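Local coordinates for ancillary protein 2 (Streptococcus pyogenes, PDB 4C0Z), which is a component of the streptococcal pilus tip and can attach covalently to host-cell surface targets through reactive thioester bonds, this chain being its N-terminal domain, at residues Tyr17-Tyr22 with Lys49-Tyr54; Phe62-Lys65 with Ser71-Tyr74. All coordinates share one frame; numbering follows the deposited sequence.

Interaction 1 of 2, residues Tyr17-Tyr22 with Lys49-Tyr54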
loop_
_atom_site.group_PDB
_atom_site.type_symbol
_atom_site.label_atom_id
_atom_site.label_comp_id
_atom_site.label_asym_id
_atom_site.label_seq_id
_atom_site.Cartn_x
_atom_site.Cartn_y
_atom_site.Cartn_z
ATOM N N TYR I 17 -4.701 0.854 24.267
ATOM C CA TYR I 17 -5.119 1.204 22.911
ATOM C C TYR I 17 -6.621 1.564 22.930
ATOM O O TYR I 17 -7.434 0.790 22.426
ATOM C CB TYR I 17 -4.786 0.055 21.911
ATOM C CG TYR I 17 -3.297 -0.132 21.683
ATOM C CD1 TYR I 17 -2.490 -0.728 22.651
ATOM C CD2 TYR I 17 -2.683 0.342 20.531
ATOM C CE1 TYR I 17 -1.114 -0.849 22.476
ATOM C CE2 TYR I 17 -1.308 0.184 20.325
ATOM C CZ TYR I 17 -0.529 -0.403 21.308
ATOM O OH TYR I 17 0.826 -0.527 21.164
ATOM N N PRO I 18 -7.017 2.734 23.502
ATOM C CA PRO I 18 -8.455 3.040 23.622
ATOM C C PRO I 18 -9.150 3.677 22.407
ATOM O O PRO I 18 -10.388 3.696 22.363
ATOM C CB PRO I 18 -8.484 3.969 24.826
ATOM C CG PRO I 18 -7.210 4.716 24.725
ATOM C CD PRO I 18 -6.201 3.770 24.182
ATOM N N TRP I 19 -8.364 4.215 21.446
ATOM C CA TRP I 19 -8.897 4.887 20.271
ATOM C C TRP I 19 -9.392 3.928 19.219
ATOM O O TRP I 19 -8.733 2.937 18.913
ATOM C CB TRP I 19 -7.870 5.859 19.672
ATOM C CG TRP I 19 -7.622 7.063 20.531
ATOM C CD1 TRP I 19 -6.780 7.152 21.605
ATOM C CD2 TRP I 19 -8.248 8.346 20.401
ATOM N NE1 TRP I 19 -6.845 8.414 22.157
ATOM C CE2 TRP I 19 -7.739 9.168 21.438
ATOM C CE3 TRP I 19 -9.201 8.884 19.512
ATOM C CZ2 TRP I 19 -8.128 10.507 21.589
ATOM C CZ3 TRP I 19 -9.592 10.210 19.675
ATOM C CH2 TRP I 19 -9.061 11.002 20.699
ATOM N N TYR I 20 -10.571 4.218 18.666
ATOM C CA TYR I 20 -11.178 3.446 17.598
ATOM C C TYR I 20 -10.821 4.149 16.278
ATOM O O TYR I 20 -11.097 5.334 16.121
ATOM C CB TYR I 20 -12.707 3.338 17.830
ATOM C CG TYR I 20 -13.500 2.725 16.696
ATOM C CD1 TYR I 20 -13.061 1.563 16.057
ATOM C CD2 TYR I 20 -14.748 3.234 16.340
ATOM C CE1 TYR I 20 -13.796 0.985 15.032
ATOM C CE2 TYR I 20 -15.492 2.664 15.305
ATOM C CZ TYR I 20 -15.004 1.544 14.651
ATOM O OH TYR I 20 -15.729 0.980 13.627
ATOM N N GLY I 21 -10.127 3.438 15.392
ATOM C CA GLY I 21 -9.709 3.944 14.091
ATOM C C GLY I 21 -10.421 3.159 13.016
ATOM O O GLY I 21 -10.422 1.934 13.052
ATOM N N TYR I 22 -11.057 3.847 12.079
ATOM C CA TYR I 22 -11.878 3.196 11.054
ATOM C C TYR I 22 -11.996 4.008 9.789
ATOM O O TYR I 22 -11.717 5.205 9.773
ATOM C CB TYR I 22 -13.319 2.984 11.629
ATOM C CG TYR I 22 -13.928 4.231 12.250
ATOM C CD1 TYR I 22 -13.527 4.674 13.512
ATOM C CD2 TYR I 22 -14.848 5.008 11.551
ATOM C CE1 TYR I 22 -14.050 5.833 14.074
ATOM C CE2 TYR I 22 -15.376 6.181 12.105
ATOM C CZ TYR I 22 -14.984 6.576 13.376
ATOM O OH TYR I 22 -15.476 7.704 13.982
ATOM N N LYS I 49 -16.178 13.139 19.631
ATOM C CA LYS I 49 -15.978 13.872 18.382
ATOM C C LYS I 49 -15.004 13.054 17.512
ATOM O O LYS I 49 -14.011 12.527 18.035
ATOM C CB LYS I 49 -15.358 15.250 18.711
ATOM C CG LYS I 49 -15.005 16.111 17.504
ATOM C CD LYS I 49 -13.993 17.192 17.872
ATOM C CE LYS I 49 -13.560 18.008 16.677
ATOM N NZ LYS I 49 -14.632 18.926 16.200
ATOM N N GLU I 50 -15.315 12.919 16.204
ATOM C CA GLU I 50 -14.460 12.218 15.243
ATOM C C GLU I 50 -13.384 13.181 14.786
ATOM O O GLU I 50 -13.671 14.345 14.513
ATOM C CB GLU I 50 -15.242 11.787 13.990
ATOM C CG GLU I 50 -16.356 10.793 14.196
ATOM C CD GLU I 50 -17.045 10.421 12.899
ATOM O OE1 GLU I 50 -17.370 11.329 12.101
ATOM O OE2 GLU I 50 -17.263 9.209 12.680
ATOM N N TYR I 51 -12.167 12.693 14.663
ATOM C CA TYR I 51 -11.035 13.475 14.175
ATOM C C TYR I 51 -10.661 12.941 12.794
ATOM O O TYR I 51 -10.608 11.728 12.622
ATOM C CB TYR I 51 -9.852 13.361 15.157
ATOM C CG TYR I 51 -10.160 13.935 16.523
ATOM C CD1 TYR I 51 -10.742 13.152 17.518
ATOM C CD2 TYR I 51 -9.934 15.281 16.801
ATOM C CE1 TYR I 51 -11.063 13.688 18.765
ATOM C CE2 TYR I 51 -10.243 15.825 18.044
ATOM C CZ TYR I 51 -10.810 15.026 19.024
ATOM O OH TYR I 51 -11.121 15.568 20.251
ATOM N N GLN I 52 -10.442 13.835 11.803
ATOM C CA GLN I 52 -10.035 13.427 10.452
ATOM C C GLN I 52 -8.651 12.774 10.566
ATOM O O GLN I 52 -7.741 13.357 11.162
ATOM C CB GLN I 52 -9.995 14.638 9.474
ATOM C CG GLN I 52 -9.707 14.253 8.017
ATOM C CD GLN I 52 -10.837 13.458 7.395
ATOM O OE1 GLN I 52 -11.999 13.847 7.477
ATOM N NE2 GLN I 52 -10.529 12.326 6.763
ATOM N N ALA I 53 -8.526 11.539 10.066
ATOM C CA ALA I 53 -7.268 10.789 10.113
ATOM C C ALA I 53 -6.768 10.438 8.724
ATOM O O ALA I 53 -7.544 10.405 7.769
ATOM C CB ALA I 53 -7.431 9.524 10.941
ATOM N N TYR I 54 -5.450 10.222 8.617
ATOM C CA TYR I 54 -4.757 9.808 7.401
ATOM C C TYR I 54 -3.846 8.666 7.797
ATOM O O TYR I 54 -3.301 8.662 8.907
ATOM C CB TYR I 54 -3.981 10.984 6.764
ATOM C CG TYR I 54 -4.915 12.035 6.203
ATOM C CD1 TYR I 54 -5.467 11.896 4.932
ATOM C CD2 TYR I 54 -5.335 13.116 6.984
ATOM C CE1 TYR I 54 -6.387 12.819 4.434
ATOM C CE2 TYR I 54 -6.235 14.068 6.487
ATOM C CZ TYR I 54 -6.762 13.912 5.210
ATOM O OH TYR I 54 -7.626 14.855 4.692
#
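Tyr-22 reaches across to Glu-50 and donates its phenol proton to the carboxylate, with Tyr-22 OH 2.7 Å from Glu-50 OE2. The oxygen is met on its anti side, with the donor 25° out of the carboxylate plane, while OE2 in turn lies at the edge of the phenol ring. A tyrosine suits this place because its hydroxyl stands far enough from the backbone to span the gap, and the glutamate chain, extended beyond CG (chi2 -179°), comes the rest of the way. Pro-8 packs against both side chains. Between the two segments runs strand 41-44: Tyr-22 pairs with Lys-42 and Tyr-51 with Val-43, making these next-but-one strands of the antiparallel barrel in the thioester domain. Trp-19 and Tyr-51 make a second, separate touch. There the outer edge of the indole, CZ3 and CH2, reaches CD1 and CE1 of the tyrosine, Trp-19 CZ3 lying 3.8 Å from Tyr-51 CD1; the ring planes are 66° apart and the approach is oblique. Phe-196 packs edge-to-face with Trp-19, adding a third aromatic ring. Whereas Tyr-22 is buried and held by a short bond, this aromatic pair is partly exposed and meets through apolar contact alone.

Interaction 2 of 2, residues Phe62-Lys65 with Ser71-Tyr74. With SPD (spermidine), chain B.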
loop_
_atom_site.group_PDB
_atom_site.type_symbol
_atom_site.label_atom_id
_atom_site.label_comp_id
_atom_site.label_asym_id
_atom_site.label_seq_id
_atom_site.Cartn_x
_atom_site.Cartn_y
_atom_site.Cartn_z
ATOM N N PHE I 62 -5.524 -1.448 5.325
ATOM C CA PHE I 62 -6.325 -0.255 5.591
ATOM C C PHE I 62 -7.174 -0.533 6.842
ATOM O O PHE I 62 -7.600 -1.670 7.015
ATOM C CB PHE I 62 -7.330 -0.018 4.432
ATOM C CG PHE I 62 -6.842 0.830 3.278
ATOM C CD1 PHE I 62 -6.616 2.190 3.445
ATOM C CD2 PHE I 62 -6.674 0.275 2.008
ATOM C CE1 PHE I 62 -6.166 2.973 2.382
ATOM C CE2 PHE I 62 -6.251 1.061 0.945
ATOM C CZ PHE I 62 -5.999 2.416 1.144
ATOM N N PRO I 63 -7.497 0.472 7.692
ATOM C CA PRO I 63 -8.451 0.209 8.786
ATOM C C PRO I 63 -9.795 -0.248 8.177
ATOM O O PRO I 63 -10.168 0.176 7.076
ATOM C CB PRO I 63 -8.572 1.575 9.483
ATOM C CG PRO I 63 -7.343 2.338 9.057
ATOM C CD PRO I 63 -7.116 1.898 7.649
ATOM N N SER I 64 -10.478 -1.159 8.857
ATOM C CA SER I 64 -11.773 -1.687 8.439
ATOM C C SER I 64 -12.833 -0.580 8.386
ATOM O O SER I 64 -12.751 0.411 9.120
ATOM C CB SER I 64 -12.266 -2.752 9.418
ATOM O OG SER I 64 -11.356 -3.821 9.567
ATOM N N LYS I 65 -13.839 -0.782 7.526
ATOM C CA LYS I 65 -14.993 0.126 7.404
ATOM C C LYS I 65 -15.782 0.119 8.708
ATOM O O LYS I 65 -15.760 -0.887 9.419
ATOM C CB LYS I 65 -15.873 -0.293 6.218
ATOM C CG LYS I 65 -15.146 -0.071 4.889
ATOM C CD LYS I 65 -16.055 -0.240 3.697
ATOM C CE LYS I 65 -15.313 -0.044 2.385
ATOM N NZ LYS I 65 -14.619 1.277 2.298
ATOM N N SER I 71 -12.866 -4.357 14.385
ATOM C CA SER I 71 -12.492 -3.026 14.855
ATOM C C SER I 71 -10.997 -2.968 15.110
ATOM O O SER I 71 -10.405 -3.942 15.611
ATOM C CB SER I 71 -13.239 -2.683 16.136
ATOM O OG SER I 71 -14.626 -2.516 15.895
ATOM N N GLN I 72 -10.367 -1.830 14.743
ATOM C CA GLN I 72 -8.944 -1.643 15.010
ATOM C C GLN I 72 -8.761 -0.626 16.090
ATOM O O GLN I 72 -9.432 0.421 16.096
ATOM C CB GLN I 72 -8.123 -1.308 13.771
ATOM C CG GLN I 72 -7.873 -2.514 12.892
ATOM C CD GLN I 72 -9.060 -2.746 12.001
ATOM O OE1 GLN I 72 -9.590 -1.807 11.379
ATOM N NE2 GLN I 72 -9.585 -3.962 12.019
ATOM N N TRP I 73 -7.866 -0.957 17.039
ATOM C CA TRP I 73 -7.595 -0.132 18.222
ATOM C C TRP I 73 -6.265 0.532 18.153
ATOM O O TRP I 73 -5.302 -0.050 17.651
ATOM C CB TRP I 73 -7.788 -0.931 19.504
ATOM C CG TRP I 73 -9.105 -1.655 19.526
ATOM C CD1 TRP I 73 -9.313 -2.981 19.268
ATOM C CD2 TRP I 73 -10.406 -1.059 19.629
ATOM N NE1 TRP I 73 -10.655 -3.263 19.291
ATOM C CE2 TRP I 73 -11.353 -2.098 19.505
ATOM C CE3 TRP I 73 -10.867 0.258 19.829
ATOM C CZ2 TRP I 73 -12.733 -1.869 19.618
ATOM C CZ3 TRP I 73 -12.231 0.478 19.937
ATOM C CH2 TRP I 73 -13.147 -0.575 19.815
ATOM N N TYR I 74 -6.224 1.802 18.620
ATOM C CA TYR I 74 -5.052 2.674 18.516
ATOM C C TYR I 74 -4.643 3.344 19.821
ATOM O O TYR I 74 -5.498 3.642 20.659
ATOM C CB TYR I 74 -5.291 3.757 17.438
ATOM C CG TYR I 74 -5.387 3.194 16.035
ATOM C CD1 TYR I 74 -6.583 2.658 15.552
ATOM C CD2 TYR I 74 -4.287 3.203 15.185
ATOM C CE1 TYR I 74 -6.657 2.082 14.279
ATOM C CE2 TYR I 74 -4.357 2.651 13.907
ATOM C CZ TYR I 74 -5.540 2.091 13.458
ATOM O OH TYR I 74 -5.603 1.548 12.195
HETATM N N1 SPD B . -1.693 -4.069 -2.257
HETATM C C2 SPD B . -0.586 -4.318 -1.341
HETATM C C3 SPD B . -0.681 -3.391 -0.116
HETATM C C4 SPD B . -2.109 -3.218 0.371
HETATM C C5 SPD B . -2.069 -2.123 1.431
HETATM N N6 SPD B . -3.072 -1.100 1.184
HETATM C C7 SPD B . -3.155 -0.123 2.304
HETATM C C8 SPD B . -2.482 1.228 1.890
HETATM C C9 SPD B . -2.533 2.240 3.076
HETATM N N10 SPD B . -2.077 1.666 4.347
#
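The loop 62-65 runs antiparallel to residues 71-74, with Pro-63 CA 6.5 Å from Gln-72 CA and Ser-64 CA 6.6 Å from Ser-71 CA. Joining them is the carboxamide of Gln-72, which faces Ser-64 with both its oxygen and its nitrogen. The backbone N-H of Ser-64 gives a nearly straight bond to the oxygen, Ser-64 N to Gln-72 OE1 being 2.8 Å with 167° at the hydrogen, although the donor sits tilted from the carbonyl plane. The amide nitrogen then donates to the serine hydroxyl, Gln-72 NE2 to Ser-64 OG measuring 3.0 Å, along a more bent path of 141°. A bend in the glutamine chain at chi2 (83°) brings the carboxamide onto Ser-64, and two bonds to one residue restrict its rotation. Glutamine suits the position because its amide both donates and accepts. In the antiparallel barrel of the thioester domain, strand 72-78 is a neighbour of strand 19-23. Two residues on from Gln-72, Tyr-74 sends its hydroxyl to CG of Pro-63, with Pro-63 CG 3.7 Å from Tyr-74 OH; the side chains cross at about a right angle. The hydroxyl is hydrogen-bonded to the carbonyl of Gln-204, whose side chain forms the thioester with Cys-55, which places the tyrosine between this loop and a thioester residue. Proline offers a rigid apolar surface here, which also packs on Leu-206. Just before it, Phe-62 turns away from the strand and lays one ring face against spermidine, Phe-62 CD2 lying 3.6 Å from spermidine C7. His-39 stacks on the phenylalanine, and His-61 of the second subunit also meets its ring.

Overall arrangement
Interactions 1 and 2 have centres about 9 Å apart and meet where strand 19-23 pairs with strand 72-78, the seam that closes the barrel. Trp-19 O and Tyr-74 N, 2.8 Å apart, and Gly-21 N and Gln-72 O, 3.2 Å apart, are probable hydrogen bonds that tie one contact to the other. The two stand differently to the reactive site. In interaction 2, Phe-62 touches spermidine directly; in interaction 1, the Tyr-22 side chain remains about 13 Å from the ligand. Interaction 1 nevertheless involves the strand that carries the thioester cysteine, since Cys-55 directly follows segment 49-54.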